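Local coordinates for D-2-hydroxyacid dehydrogensase protein (Ketogulonicigenium vulgare, PDB 4LSW) that probably catalyses the NAD(P)-dependent interconversion of D-2-hydroxyacids and 2-oxoacids, at residues I46-R52 and L68-Y74; Y173-A177 and T211-V215. One frame throughout, in Å; residues are numbered along the deposited sequence.

Contact 1. Residues I46-R52 and L68-Y74; sequences IRAIATR and LELISVY
Ile46 and Leu68 lie alongside each other where the two segments come together, CG2 of Ile46 4.1 Å from CD1 of Leu68. At Arg47 the carbonyl O takes Glu69 N at 2.8 Å and, weakly, Leu70 N. The Arg47 side chain bends at chi3 to bring NE to Glu69 OE2 at 3.1 Å, a salt bridge in which NE lies above the carboxylate plane and the two flat groups are 62° apart; Glu69 OE1 bonds His304 instead. Replacing Arg47 by an alanine removes the guanidinium, and Glu69 OE2 would probably lose its cationic mate. From Ala48 to Arg52 the pairing is regular and parallel, strand axes inclined by 27°. Ile49 donates N-H to Leu70 O and accepts from Ser72 N (168° at the hydrogen), while its CD1 meets Leu68 CD2 at 3.8 Å, the two side chains crossing at about a right angle. Thr51 N and O repeat the scheme with Ser72 O and Tyr74 N; its CG2 packs on Val73 CG2 at 3.7 Å, and OG1, anti to the backbone N, bonds Gly56 O. Arg52 runs alongside Tyr74, CG beside CB, guanidinium and ring planes nearly parallel. Buried backbone bonds and aliphatic packing thus join this beta-alpha-beta unit, with the inter-segment salt bridge at the partly exposed Arg47-Glu69 end.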
loop_
_atom_site.group_PDB
_atom_site.type_symbol
_atom_site.label_atom_id
_atom_site.label_comp_id
_atom_site.label_asym_id
_atom_site.label_seq_id
_atom_site.Cartn_x
_atom_site.Cartn_y
_atom_site.Cartn_z
ATOM N N ILE A 46 -25.655 -4.148 16.712
ATOM C CA ILE A 46 -24.415 -3.603 16.168
ATOM C C ILE A 46 -24.530 -2.129 15.786
ATOM O O ILE A 46 -25.316 -1.753 14.919
ATOM C CB ILE A 46 -23.929 -4.421 14.951
ATOM C CG1 ILE A 46 -23.728 -5.889 15.333
ATOM C CG2 ILE A 46 -22.636 -3.829 14.396
ATOM C CD1 ILE A 46 -22.912 -6.106 16.608
ATOM N N ARG A 47 -23.718 -1.299 16.436
ATOM C CA ARG A 47 -23.711 0.127 16.149
ATOM C C ARG A 47 -22.498 0.510 15.306
ATOM O O ARG A 47 -22.513 1.527 14.630
ATOM C CB ARG A 47 -23.770 0.935 17.443
ATOM C CG ARG A 47 -25.110 0.815 18.167
ATOM C CD ARG A 47 -25.068 1.486 19.524
ATOM N NE ARG A 47 -24.773 2.910 19.403
ATOM C CZ ARG A 47 -24.334 3.671 20.399
ATOM N NH1 ARG A 47 -24.135 3.148 21.598
ATOM N NH2 ARG A 47 -24.086 4.956 20.189
ATOM N N ALA A 48 -21.448 -0.306 15.347
ATOM C CA ALA A 48 -20.293 -0.062 14.484
ATOM C C ALA A 48 -19.651 -1.367 14.029
ATOM O O ALA A 48 -19.666 -2.358 14.757
ATOM C CB ALA A 48 -19.257 0.819 15.181
ATOM N N ILE A 49 -19.096 -1.345 12.822
ATOM C CA ILE A 49 -18.299 -2.454 12.313
ATOM C C ILE A 49 -16.846 -2.010 12.309
ATOM O O ILE A 49 -16.534 -0.866 11.952
ATOM C CB ILE A 49 -18.740 -2.865 10.905
ATOM C CG1 ILE A 49 -20.107 -3.552 10.962
ATOM C CG2 ILE A 49 -17.713 -3.805 10.277
ATOM C CD1 ILE A 49 -20.723 -3.781 9.604
ATOM N N ALA A 50 -15.967 -2.899 12.759
ATOM C CA ALA A 50 -14.532 -2.686 12.663
ATOM C C ALA A 50 -14.024 -3.677 11.635
ATOM O O ALA A 50 -14.175 -4.889 11.792
ATOM C CB ALA A 50 -13.860 -2.921 14.014
ATOM N N THR A 51 -13.430 -3.165 10.568
ATOM C CA THR A 51 -13.039 -4.030 9.476
ATOM C C THR A 51 -11.632 -3.690 9.007
ATOM O O THR A 51 -10.888 -2.950 9.674
ATOM C CB THR A 51 -14.069 -3.974 8.315
ATOM O OG1 THR A 51 -13.789 -5.009 7.358
ATOM C CG2 THR A 51 -14.077 -2.606 7.637
ATOM N N ARG A 52 -11.274 -4.255 7.860
ATOM C CA ARG A 52 -9.991 -4.011 7.226
ATOM C C ARG A 52 -10.239 -3.705 5.757
ATOM O O ARG A 52 -11.297 -4.056 5.220
ATOM C CB ARG A 52 -9.082 -5.234 7.396
ATOM C CG ARG A 52 -8.630 -5.442 8.834
ATOM C CD ARG A 52 -8.060 -6.837 9.083
ATOM N NE ARG A 52 -6.804 -7.068 8.373
ATOM C CZ ARG A 52 -5.609 -7.175 8.952
ATOM N NH1 ARG A 52 -5.483 -7.087 10.272
ATOM N NH2 ARG A 52 -4.531 -7.387 8.207
ATOM N N LEU A 68 -26.789 -0.015 12.472
ATOM C CA LEU A 68 -25.408 0.391 12.181
ATOM C C LEU A 68 -25.246 1.906 12.000
ATOM O O LEU A 68 -26.038 2.551 11.303
ATOM C CB LEU A 68 -24.925 -0.327 10.920
ATOM C CG LEU A 68 -23.445 -0.176 10.556
ATOM C CD1 LEU A 68 -22.540 -0.744 11.641
ATOM C CD2 LEU A 68 -23.177 -0.860 9.222
ATOM N N GLU A 69 -24.199 2.458 12.612
ATOM C CA GLU A 69 -23.934 3.896 12.559
ATOM C C GLU A 69 -22.636 4.218 11.824
ATOM O O GLU A 69 -22.507 5.264 11.166
ATOM C CB GLU A 69 -23.857 4.474 13.976
ATOM C CG GLU A 69 -25.153 4.331 14.771
ATOM C CD GLU A 69 -24.995 4.651 16.251
ATOM O OE1 GLU A 69 -23.911 5.106 16.680
ATOM O OE2 GLU A 69 -25.972 4.432 17.000
ATOM N N LEU A 70 -21.676 3.309 11.932
ATOM C CA LEU A 70 -20.307 3.612 11.545
ATOM C C LEU A 70 -19.565 2.359 11.146
ATOM O O LEU A 70 -19.694 1.318 11.786
ATOM C CB LEU A 70 -19.575 4.269 12.724
ATOM C CG LEU A 70 -18.051 4.400 12.607
ATOM C CD1 LEU A 70 -17.650 5.345 11.490
ATOM C CD2 LEU A 70 -17.454 4.865 13.917
ATOM N N ILE A 71 -18.791 2.460 10.072
ATOM C CA ILE A 71 -17.855 1.405 9.716
ATOM C C ILE A 71 -16.469 2.020 9.751
ATOM O O ILE A 71 -16.191 2.970 9.020
ATOM C CB ILE A 71 -18.131 0.831 8.312
ATOM C CG1 ILE A 71 -19.543 0.242 8.252
ATOM C CG2 ILE A 71 -17.101 -0.240 7.973
ATOM C CD1 ILE A 71 -20.022 -0.101 6.842
ATOM N N SER A 72 -15.620 1.494 10.627
ATOM C CA SER A 72 -14.257 1.974 10.771
ATOM C C SER A 72 -13.297 0.950 10.185
ATOM O O SER A 72 -13.313 -0.229 10.560
ATOM C CB SER A 72 -13.936 2.287 12.237
ATOM O OG SER A 72 -14.565 3.491 12.628
ATOM N N VAL A 73 -12.486 1.414 9.237
ATOM C CA VAL A 73 -11.569 0.551 8.508
ATOM C C VAL A 73 -10.137 0.706 9.013
ATOM O O VAL A 73 -9.643 1.829 9.184
ATOM C CB VAL A 73 -11.601 0.880 6.998
ATOM C CG1 VAL A 73 -10.669 -0.036 6.240
ATOM C CG2 VAL A 73 -13.032 0.767 6.449
ATOM N N TYR A 74 -9.488 -0.429 9.258
ATOM C CA TYR A 74 -8.058 -0.484 9.554
ATOM C C TYR A 74 -7.323 -0.515 8.215
ATOM O O TYR A 74 -7.419 -1.495 7.476
ATOM C CB TYR A 74 -7.770 -1.749 10.365
ATOM C CG TYR A 74 -6.345 -1.952 10.839
ATOM C CD1 TYR A 74 -5.371 -2.471 9.989
ATOM C CD2 TYR A 74 -5.990 -1.687 12.153
ATOM C CE1 TYR A 74 -4.074 -2.685 10.430
ATOM C CE2 TYR A 74 -4.702 -1.902 12.600
ATOM C CZ TYR A 74 -3.752 -2.395 11.741
ATOM O OH TYR A 74 -2.471 -2.609 12.213
#

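Contact 2. Residues Y173-A177 and T211-V215; sequences YSDIA and TRHIV
Ser174 and Asp175, where strand 170-174 gives way to a loop, face the short 3-10 segment 211-213, and the backbones stay well apart: the nearest CA atoms, those of Asp175 and His213, are 7.4 Å from each other. Side chains and one water span that gap. His213 points its CB toward the strand end and presents the edge of its imidazole to Ser174, whose OG swings to the side opposite its own amide nitrogen (chi1 -174°) and lies 3.0 Å from His213 NE2, near the ring plane. The firm partner of that hydroxyl is Val188 O. His213 CE1 also approaches Asp175 O, at 3.2 Å. Over one face of the ring sits CG of Arg212, 3.8 Å above its centre, placed there by a chi1 of 68°. The arginine then runs extended to NE, and its NH2 donates to water 1 at 2.9 Å; the water in turn donates to Asp175 O at 2.7 Å. Ile176 CD1 lies 3.3 Å from Arg212 NH2, one side chain running roughly perpendicular to the other. The CB of Asp175 points away from 211-215, and its carboxylate OD1 accepts Ile176 N through its anti lone pair at 2.7 Å while OD2 accepts Leu153 N, beside a glycine-rich turn consistent with a Rossmann dinucleotide site. In the fold, the C-terminal end of strand 170-174, flanked by strands 147-151 and 186-188, meets the loop between strand 200-203 and helix 217-223, with His213 also packed on Leu151.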
loop_
_atom_site.group_PDB
_atom_site.type_symbol
_atom_site.label_atom_id
_atom_site.label_comp_id
_atom_site.label_asym_id
_atom_site.label_seq_id
_atom_site.Cartn_x
_atom_site.Cartn_y
_atom_site.Cartn_z
ATOM N N TYR A 173 8.276 13.750 -12.373
ATOM C CA TYR A 173 7.099 13.029 -11.917
ATOM C C TYR A 173 5.966 13.200 -12.902
ATOM O O TYR A 173 5.959 14.145 -13.698
ATOM C CB TYR A 173 6.655 13.524 -10.536
ATOM C CG TYR A 173 6.048 14.914 -10.520
ATOM C CD1 TYR A 173 6.846 16.049 -10.518
ATOM C CD2 TYR A 173 4.668 15.086 -10.491
ATOM C CE1 TYR A 173 6.282 17.335 -10.495
ATOM C CE2 TYR A 173 4.097 16.353 -10.463
ATOM C CZ TYR A 173 4.908 17.472 -10.459
ATOM O OH TYR A 173 4.315 18.728 -10.431
ATOM N N SER A 174 5.020 12.267 -12.850
ATOM C CA SER A 174 3.799 12.376 -13.637
ATOM C C SER A 174 2.594 12.185 -12.733
ATOM O O SER A 174 2.639 11.416 -11.784
ATOM C CB SER A 174 3.787 11.340 -14.750
ATOM O OG SER A 174 2.659 11.530 -15.603
ATOM N N ASP A 175 1.525 12.925 -13.017
ATOM C CA ASP A 175 0.272 12.817 -12.284
ATOM C C ASP A 175 -0.786 13.453 -13.171
ATOM O O ASP A 175 -0.483 13.827 -14.304
ATOM C CB ASP A 175 0.372 13.515 -10.918
ATOM C CG ASP A 175 -0.528 12.890 -9.863
ATOM O OD1 ASP A 175 -1.701 12.580 -10.161
ATOM O OD2 ASP A 175 -0.045 12.700 -8.723
ATOM N N ILE A 176 -2.010 13.554 -12.659
ATOM C CA ILE A 176 -3.124 14.137 -13.409
ATOM C C ILE A 176 -2.919 15.634 -13.665
ATOM O O ILE A 176 -3.436 16.192 -14.640
ATOM C CB ILE A 176 -4.472 13.899 -12.686
ATOM C CG1 ILE A 176 -5.645 14.115 -13.646
ATOM C CG2 ILE A 176 -4.604 14.777 -11.448
ATOM C CD1 ILE A 176 -5.593 13.211 -14.857
ATOM N N ALA A 177 -2.173 16.288 -12.779
ATOM C CA ALA A 177 -1.838 17.699 -12.926
ATOM C C ALA A 177 -0.576 17.997 -12.134
ATOM O O ALA A 177 -0.213 17.220 -11.242
ATOM C CB ALA A 177 -2.986 18.570 -12.415
ATOM N N THR A 211 -5.466 6.182 -18.086
ATOM C CA THR A 211 -4.826 5.415 -19.155
ATOM C C THR A 211 -3.351 5.765 -19.386
ATOM O O THR A 211 -2.510 4.871 -19.500
ATOM C CB THR A 211 -5.620 5.505 -20.478
ATOM O OG1 THR A 211 -6.975 5.104 -20.238
ATOM C CG2 THR A 211 -5.016 4.591 -21.523
ATOM N N ARG A 212 -3.032 7.056 -19.410
ATOM C CA ARG A 212 -1.666 7.480 -19.713
ATOM C C ARG A 212 -0.711 7.253 -18.544
ATOM O O ARG A 212 0.491 7.503 -18.661
ATOM C CB ARG A 212 -1.620 8.942 -20.158
ATOM C CG ARG A 212 -1.955 9.946 -19.062
ATOM C CD ARG A 212 -1.816 11.371 -19.588
ATOM N NE ARG A 212 -2.345 12.362 -18.652
ATOM C CZ ARG A 212 -3.626 12.706 -18.562
ATOM N NH1 ARG A 212 -4.529 12.137 -19.349
ATOM N NH2 ARG A 212 -4.008 13.621 -17.680
ATOM N N HIS A 213 -1.245 6.784 -17.423
ATOM C CA HIS A 213 -0.414 6.546 -16.240
ATOM C C HIS A 213 -0.316 5.059 -15.885
ATOM O O HIS A 213 0.360 4.668 -14.930
ATOM C CB HIS A 213 -0.941 7.359 -15.051
ATOM C CG HIS A 213 -0.861 8.840 -15.258
ATOM N ND1 HIS A 213 -1.912 9.689 -14.999
ATOM C CD2 HIS A 213 0.156 9.616 -15.708
ATOM C CE1 HIS A 213 -1.549 10.932 -15.285
ATOM N NE2 HIS A 213 -0.302 10.911 -15.715
ATOM N N ILE A 214 -0.997 4.226 -16.657
ATOM C CA ILE A 214 -0.905 2.787 -16.477
ATOM C C ILE A 214 0.463 2.258 -16.946
ATOM O O ILE A 214 0.974 2.685 -17.992
ATOM C CB ILE A 214 -2.037 2.088 -17.265
ATOM C CG1 ILE A 214 -3.402 2.508 -16.714
ATOM C CG2 ILE A 214 -1.859 0.575 -17.250
ATOM C CD1 ILE A 214 -4.577 2.114 -17.609
ATOM N N VAL A 215 1.053 1.343 -16.175
ATOM C CA VAL A 215 2.365 0.797 -16.504
ATOM C C VAL A 215 2.228 -0.476 -17.326
ATOM O O VAL A 215 2.115 -1.575 -16.780
ATOM C CB VAL A 215 3.217 0.519 -15.246
ATOM C CG1 VAL A 215 4.615 0.039 -15.634
ATOM C CG2 VAL A 215 3.305 1.775 -14.398
HETATM O O HOH W 1 -1.373 14.513 -16.806
#

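From the N terminus, contact 1 comes first: it closes a short loop of 15 intervening residues that holds helix 59-63, and pairs two neighbouring strands of the mixed six-stranded sheet. The chain then runs through helix 101-116 into the seven-stranded parallel sheet, where contact 2 closes a longer loop of 33 residues containing strands 186-188 and 200-203 and helix 191-196. Because the first loop ends before the second begins, the two are in series and neither nest nor cross. Their centres are 34 Å apart and their nearest atoms about 22 Å, so each ties its own sheet region: 46-52 with 68-74 by direct strand pairing, 173-177 with 211-215 by a strand end meeting a loop.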